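Local coordinates for YfkN protein (Bacillus subtilis subsp. subtilis, PDB 3GVE) that belongs to the calcineurin-like phosphoesterase family and carries a manganese ion and a magnesium ion at a two-metal site, at residues A[126-131]-A[145-150]; A[133-138]-A[188-193]. All coordinates share one frame; numbering follows the deposited sequence.

Interaction 1 of 2, residues A[126-131]-A[145-150]; sequences DFPIVN and PYVINE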
loop_
_atom_site.group_PDB
_atom_site.type_symbol
_atom_site.label_atom_id
_atom_site.label_comp_id
_atom_site.label_asym_id
_atom_site.label_seq_id
_atom_site.Cartn_x
_atom_site.Cartn_y
_atom_site.Cartn_z
ATOM N N ASP A 126 -17.459 -13.596 -17.716
ATOM C CA ASP A 126 -17.704 -14.421 -18.884
ATOM C C ASP A 126 -16.842 -15.659 -18.806
ATOM O O ASP A 126 -17.087 -16.602 -19.481
ATOM C CB ASP A 126 -17.346 -13.662 -20.163
ATOM C CG ASP A 126 -18.293 -12.564 -20.484
ATOM O OD1 ASP A 126 -19.388 -12.537 -20.001
ATOM O OD2 ASP A 126 -17.841 -11.714 -21.270
ATOM N N PHE A 127 -15.807 -15.596 -17.985
ATOM C CA PHE A 127 -14.813 -16.649 -17.867
ATOM C C PHE A 127 -14.934 -17.307 -16.498
ATOM O O PHE A 127 -15.442 -16.721 -15.581
ATOM C CB PHE A 127 -13.410 -16.057 -18.043
ATOM C CG PHE A 127 -13.148 -14.863 -17.162
ATOM C CD1 PHE A 127 -12.570 -15.029 -15.928
ATOM C CD2 PHE A 127 -13.527 -13.589 -17.550
ATOM C CE1 PHE A 127 -12.348 -13.944 -15.107
ATOM C CE2 PHE A 127 -13.320 -12.497 -16.737
ATOM C CZ PHE A 127 -12.719 -12.654 -15.520
ATOM N N PRO A 128 -14.426 -18.521 -16.384
ATOM C CA PRO A 128 -14.462 -19.231 -15.103
ATOM C C PRO A 128 -13.504 -18.623 -14.077
ATOM O O PRO A 128 -12.380 -18.287 -14.402
ATOM C CB PRO A 128 -13.976 -20.638 -15.468
ATOM C CG PRO A 128 -13.188 -20.455 -16.739
ATOM C CD PRO A 128 -13.897 -19.361 -17.468
ATOM N N ILE A 129 -13.977 -18.514 -12.848
ATOM C CA ILE A 129 -13.165 -18.121 -11.700
ATOM C C ILE A 129 -13.127 -19.346 -10.792
ATOM O O ILE A 129 -14.142 -19.795 -10.304
ATOM C CB ILE A 129 -13.749 -16.867 -11.028
ATOM C CG1 ILE A 129 -13.606 -15.687 -11.996
ATOM C CG2 ILE A 129 -13.024 -16.568 -9.741
ATOM C CD1 ILE A 129 -14.303 -14.395 -11.541
ATOM N N VAL A 130 -11.948 -19.908 -10.622
ATOM C CA VAL A 130 -11.817 -21.207 -9.988
ATOM C C VAL A 130 -11.120 -21.099 -8.640
ATOM O O VAL A 130 -10.286 -20.233 -8.425
ATOM C CB VAL A 130 -11.056 -22.219 -10.909
ATOM C CG1 VAL A 130 -11.918 -22.542 -12.154
ATOM C CG2 VAL A 130 -9.684 -21.669 -11.333
ATOM N N ASN A 131 -11.466 -22.011 -7.749
ATOM C CA ASN A 131 -10.764 -22.189 -6.491
ATOM C C ASN A 131 -11.054 -23.587 -5.946
ATOM O O ASN A 131 -12.216 -23.957 -5.875
ATOM C CB ASN A 131 -11.165 -21.136 -5.463
ATOM C CG ASN A 131 -10.647 -21.485 -4.086
ATOM O OD1 ASN A 131 -11.291 -22.218 -3.355
ATOM N ND2 ASN A 131 -9.455 -21.025 -3.757
ATOM N N PRO A 145 -14.180 -25.790 -8.664
ATOM C CA PRO A 145 -12.812 -26.169 -8.293
ATOM C C PRO A 145 -11.800 -26.102 -9.420
ATOM O O PRO A 145 -10.593 -25.791 -9.137
ATOM C CB PRO A 145 -12.948 -27.574 -7.715
ATOM C CG PRO A 145 -14.100 -28.133 -8.480
ATOM C CD PRO A 145 -15.108 -26.945 -8.619
ATOM N N TYR A 146 -12.241 -26.322 -10.636
ATOM C CA TYR A 146 -11.377 -26.291 -11.795
ATOM C C TYR A 146 -12.313 -26.268 -12.988
ATOM O O TYR A 146 -13.496 -26.512 -12.819
ATOM C CB TYR A 146 -10.458 -27.524 -11.833
ATOM C CG TYR A 146 -11.193 -28.824 -12.093
ATOM C CD1 TYR A 146 -11.503 -29.215 -13.379
ATOM C CD2 TYR A 146 -11.582 -29.651 -11.051
ATOM C CE1 TYR A 146 -12.186 -30.401 -13.634
ATOM C CE2 TYR A 146 -12.267 -30.840 -11.302
ATOM C CZ TYR A 146 -12.559 -31.199 -12.595
ATOM O OH TYR A 146 -13.242 -32.371 -12.851
ATOM N N VAL A 147 -11.717 -25.968 -14.138
ATOM C CA VAL A 147 -12.473 -26.049 -15.433
ATOM C C VAL A 147 -11.507 -26.605 -16.429
ATOM O O VAL A 147 -10.284 -26.408 -16.319
ATOM C CB VAL A 147 -13.053 -24.683 -15.843
ATOM C CG1 VAL A 147 -14.058 -24.177 -14.845
ATOM C CG2 VAL A 147 -11.975 -23.730 -16.152
ATOM N N ILE A 148 -12.034 -27.273 -17.372
ATOM C CA ILE A 148 -11.306 -27.776 -18.534
ATOM C C ILE A 148 -11.993 -27.322 -19.817
ATOM O O ILE A 148 -13.176 -27.527 -19.981
ATOM C CB ILE A 148 -11.207 -29.322 -18.504
ATOM C CG1 ILE A 148 -10.483 -29.783 -17.252
ATOM C CG2 ILE A 148 -10.481 -29.844 -19.722
ATOM C CD1 ILE A 148 -10.661 -31.265 -16.969
ATOM N N ASN A 149 -11.231 -26.688 -20.701
ATOM C CA ASN A 149 -11.726 -26.193 -21.982
ATOM C C ASN A 149 -10.940 -26.857 -23.091
ATOM O O ASN A 149 -9.727 -26.869 -23.068
ATOM C CB ASN A 149 -11.523 -24.683 -22.113
ATOM C CG ASN A 149 -12.211 -23.905 -21.049
ATOM O OD1 ASN A 149 -13.303 -24.234 -20.654
ATOM N ND2 ASN A 149 -11.561 -22.856 -20.573
ATOM N N GLU A 150 -11.650 -27.421 -24.054
ATOM C CA GLU A 150 -10.997 -27.967 -25.221
ATOM C C GLU A 150 -10.711 -26.817 -26.180
ATOM O O GLU A 150 -11.615 -26.160 -26.655
ATOM C CB GLU A 150 -11.853 -29.031 -25.893
ATOM C CG GLU A 150 -11.120 -29.716 -27.036
ATOM C CD GLU A 150 -11.916 -30.850 -27.642
ATOM O OE1 GLU A 150 -11.427 -31.983 -27.617
ATOM O OE2 GLU A 150 -13.016 -30.586 -28.144
#
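V130 and V147 share one first torsion (chi1 -67° and -63°), which sets each CG1 anti to its own carbonyl carbon and lets the two CG1 methyls meet at 3.8 Å. In this calcineurin-like phosphoesterase fold the contact lays the short strand 129-130, paired in parallel with strand 104-105, against the start of strand 146-154, an edge of the large mixed sheet. No hydrogen bond joins the segments, which run roughly antiparallel; side chains of P128, V130 and V147 bridge the wider end, and backbone atoms meet at the closer one. V147 is modelled in two conformers, and its methyl contacts hold for the one described. Its CG2 presses on the P128 ring at CG, 3.5 Å away, while its CG1 lies 3.6 Å from P128 CB and also reaches V130. V130 CG1 also rests over the backbone of Y146, 3.8 Å from its CA. The spacing narrows along the pair: P128 and V147 have their CA atoms 7.1 Å apart, N131 and P145 only 4.8 Å. Backbone bonds go outward, from P128 and V130 to G104 and from V147 to Y167. The Y146 side chain points away from 126-131. P145 O is buried here and has no hydrogen-bonding partner in the model. At the close end P145 CA directs its C-H almost straight at N131 O, 3.3 Å away with 170° at the hydrogen.

Interaction 2 of 2, residues A[133-138]-A[188-193]; sequences NVKTTS and QVQDIV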
loop_
_atom_site.group_PDB
_atom_site.type_symbol
_atom_site.label_atom_id
_atom_site.label_comp_id
_atom_site.label_asym_id
_atom_site.label_seq_id
_atom_site.Cartn_x
_atom_site.Cartn_y
_atom_site.Cartn_z
ATOM N N ASN A 133 -9.550 -25.011 -2.966
ATOM C CA ASN A 133 -9.286 -25.287 -1.547
ATOM C C ASN A 133 -10.245 -24.695 -0.511
ATOM O O ASN A 133 -10.280 -25.154 0.612
ATOM C CB ASN A 133 -7.792 -25.072 -1.185
ATOM C CG ASN A 133 -7.332 -23.600 -1.231
ATOM O OD1 ASN A 133 -7.777 -22.809 -2.049
ATOM N ND2 ASN A 133 -6.392 -23.262 -0.354
ATOM N N VAL A 134 -11.041 -23.704 -0.885
ATOM C CA VAL A 134 -12.067 -23.207 0.023
ATOM C C VAL A 134 -13.288 -24.120 -0.031
ATOM O O VAL A 134 -13.812 -24.382 -1.087
ATOM C CB VAL A 134 -12.484 -21.748 -0.290
ATOM C CG1 VAL A 134 -13.505 -21.243 0.755
ATOM C CG2 VAL A 134 -11.253 -20.844 -0.306
ATOM N N LYS A 135 -13.708 -24.598 1.135
ATOM C CA LYS A 135 -14.809 -25.548 1.225
ATOM C C LYS A 135 -15.911 -25.077 2.182
ATOM O O LYS A 135 -15.695 -24.231 3.021
ATOM C CB LYS A 135 -14.259 -26.923 1.620
ATOM C CG LYS A 135 -13.396 -27.530 0.506
ATOM C CD LYS A 135 -12.823 -28.891 0.886
ATOM C CE LYS A 135 -11.920 -29.445 -0.184
ATOM N NZ LYS A 135 -11.456 -30.797 0.173
ATOM N N THR A 136 -17.109 -25.637 2.015
ATOM C CA THR A 136 -18.179 -25.405 2.971
ATOM C C THR A 136 -17.779 -26.133 4.262
ATOM O O THR A 136 -16.856 -26.926 4.261
ATOM C CB THR A 136 -19.532 -25.951 2.474
ATOM O OG1 THR A 136 -19.457 -27.368 2.388
ATOM C CG2 THR A 136 -19.912 -25.378 1.089
ATOM N N THR A 137 -18.494 -25.841 5.340
ATOM C CA THR A 137 -18.178 -26.477 6.626
ATOM C C THR A 137 -18.374 -27.988 6.574
ATOM O O THR A 137 -17.775 -28.705 7.349
ATOM C CB THR A 137 -18.950 -25.857 7.809
ATOM O OG1 THR A 137 -20.355 -25.971 7.587
ATOM C CG2 THR A 137 -18.580 -24.404 8.009
ATOM N N SER A 138 -19.164 -28.470 5.629
ATOM C CA SER A 138 -19.363 -29.904 5.469
ATOM C C SER A 138 -18.392 -30.555 4.483
ATOM O O SER A 138 -18.407 -31.743 4.289
ATOM C CB SER A 138 -20.811 -30.196 5.065
ATOM O OG SER A 138 -21.022 -29.909 3.704
ATOM N N GLN A 188 -14.255 -23.353 5.360
ATOM C CA GLN A 188 -12.930 -23.787 5.862
ATOM C C GLN A 188 -11.967 -23.850 4.674
ATOM O O GLN A 188 -12.408 -23.793 3.499
ATOM C CB GLN A 188 -12.974 -25.190 6.459
ATOM C CG GLN A 188 -13.171 -26.246 5.431
ATOM C CD GLN A 188 -13.511 -27.618 5.967
ATOM O OE1 GLN A 188 -14.665 -28.016 5.977
ATOM N NE2 GLN A 188 -12.488 -28.383 6.370
ATOM N N VAL A 189 -10.669 -23.889 4.927
ATOM C CA VAL A 189 -9.727 -23.881 3.823
ATOM C C VAL A 189 -8.688 -24.983 3.927
ATOM O O VAL A 189 -7.932 -25.052 4.883
ATOM C CB VAL A 189 -8.996 -22.516 3.685
ATOM C CG1 VAL A 189 -8.112 -22.503 2.449
ATOM C CG2 VAL A 189 -9.980 -21.366 3.650
ATOM N N GLN A 190 -8.670 -25.826 2.912
ATOM C CA GLN A 190 -7.764 -26.938 2.814
ATOM C C GLN A 190 -6.367 -26.448 2.429
ATOM O O GLN A 190 -6.208 -25.490 1.671
ATOM C CB GLN A 190 -8.317 -27.912 1.776
ATOM C CG GLN A 190 -7.506 -29.174 1.551
ATOM C CD GLN A 190 -8.091 -30.046 0.460
ATOM O OE1 GLN A 190 -8.776 -29.566 -0.429
ATOM N NE2 GLN A 190 -7.795 -31.338 0.515
ATOM N N ASP A 191 -5.365 -27.122 2.977
ATOM C CA ASP A 191 -3.975 -26.889 2.611
ATOM C C ASP A 191 -3.835 -26.860 1.095
ATOM O O ASP A 191 -4.414 -27.664 0.394
ATOM C CB ASP A 191 -3.085 -27.999 3.186
ATOM C CG ASP A 191 -1.676 -27.973 2.622
ATOM O OD1 ASP A 191 -0.948 -27.054 2.985
ATOM O OD2 ASP A 191 -1.325 -28.847 1.827
ATOM N N ILE A 192 -3.024 -25.921 0.615
ATOM C CA ILE A 192 -2.815 -25.752 -0.816
ATOM C C ILE A 192 -2.338 -27.027 -1.539
ATOM O O ILE A 192 -2.984 -27.460 -2.478
ATOM C CB ILE A 192 -1.906 -24.543 -1.102
ATOM C CG1 ILE A 192 -2.654 -23.264 -0.733
ATOM C CG2 ILE A 192 -1.483 -24.512 -2.577
ATOM C CD1 ILE A 192 -1.775 -22.027 -0.706
ATOM N N VAL A 193 -1.224 -27.627 -1.091
ATOM C CA VAL A 193 -0.712 -28.857 -1.720
ATOM C C VAL A 193 -1.720 -30.008 -1.662
ATOM O O VAL A 193 -1.924 -30.733 -2.633
ATOM C CB VAL A 193 0.658 -29.227 -1.105
ATOM C CG1 VAL A 193 1.102 -30.635 -1.433
ATOM C CG2 VAL A 193 1.729 -28.181 -1.448
#
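K135 and Q188 form a hydrogen-bonded antiparallel pair, with K135 N to Q188 O at 2.8 Å and Q188 N to K135 O at 2.9 Å. Next to it V134 and V189 make a non-hydrogen-bonded pair, their CG2 methyls 4.2 Å apart on the face that helix 175-178 covers through I175. The two-stranded ribbon is extended by N133, whose O accepts from Q190 N at 2.9 Å. The N133 side chain then answers in the other direction: ND2 donates to Q190 O at 3.0 Å, nearly in line with the carbonyl and close to the plane of its own amide. A chi1 of 69° brings this amide up to the Q190 carbonyl and beside V189, where N133 ND2 comes 3.4 Å from V189 CG1. ND2 also donates to V171 O, and OD1 takes N131 ND2, so the carboxamide is held at both ends. On the opposite face from the valines, K135 NZ reaches out on a fully extended chain to Q190 OE1, a weak bond of 3.0 Å. E198 of helix 192-205 positions both tips, through a salt bridge to K135 NZ and a hydrogen bond from Q190 NE2. Further out, D191 is the N-cap of that helix, with OD2 accepting from E194 N. The lysine charge is met chiefly by the E198 carboxylate and only weakly by Q190 OE1; a carboxylate so close would probably favour the protonated lysine.

In the fold
The segments of interactions 1 and 2 alternate along the chain, and the contact centres lie 18 Å apart. Segment 126-131 leads almost directly into 133-138, with N131 as the joint: its OD1 accepts from V134 N. The chain then returns through 145-150 into the large sheet before coming back at 188-193. Helix 192-205, which starts in interaction 2, also receives Y146 of interaction 1, on T199 and M203. Neither contact supplies a metal ligand; D64 is shared by both ions, and N108, H216 and H249 complete the magnesium ligands. The N131 side chain is about 12 Å and that of I192 about 10 Å from the magnesium ion, with I192 about 14 Å from the manganese ion.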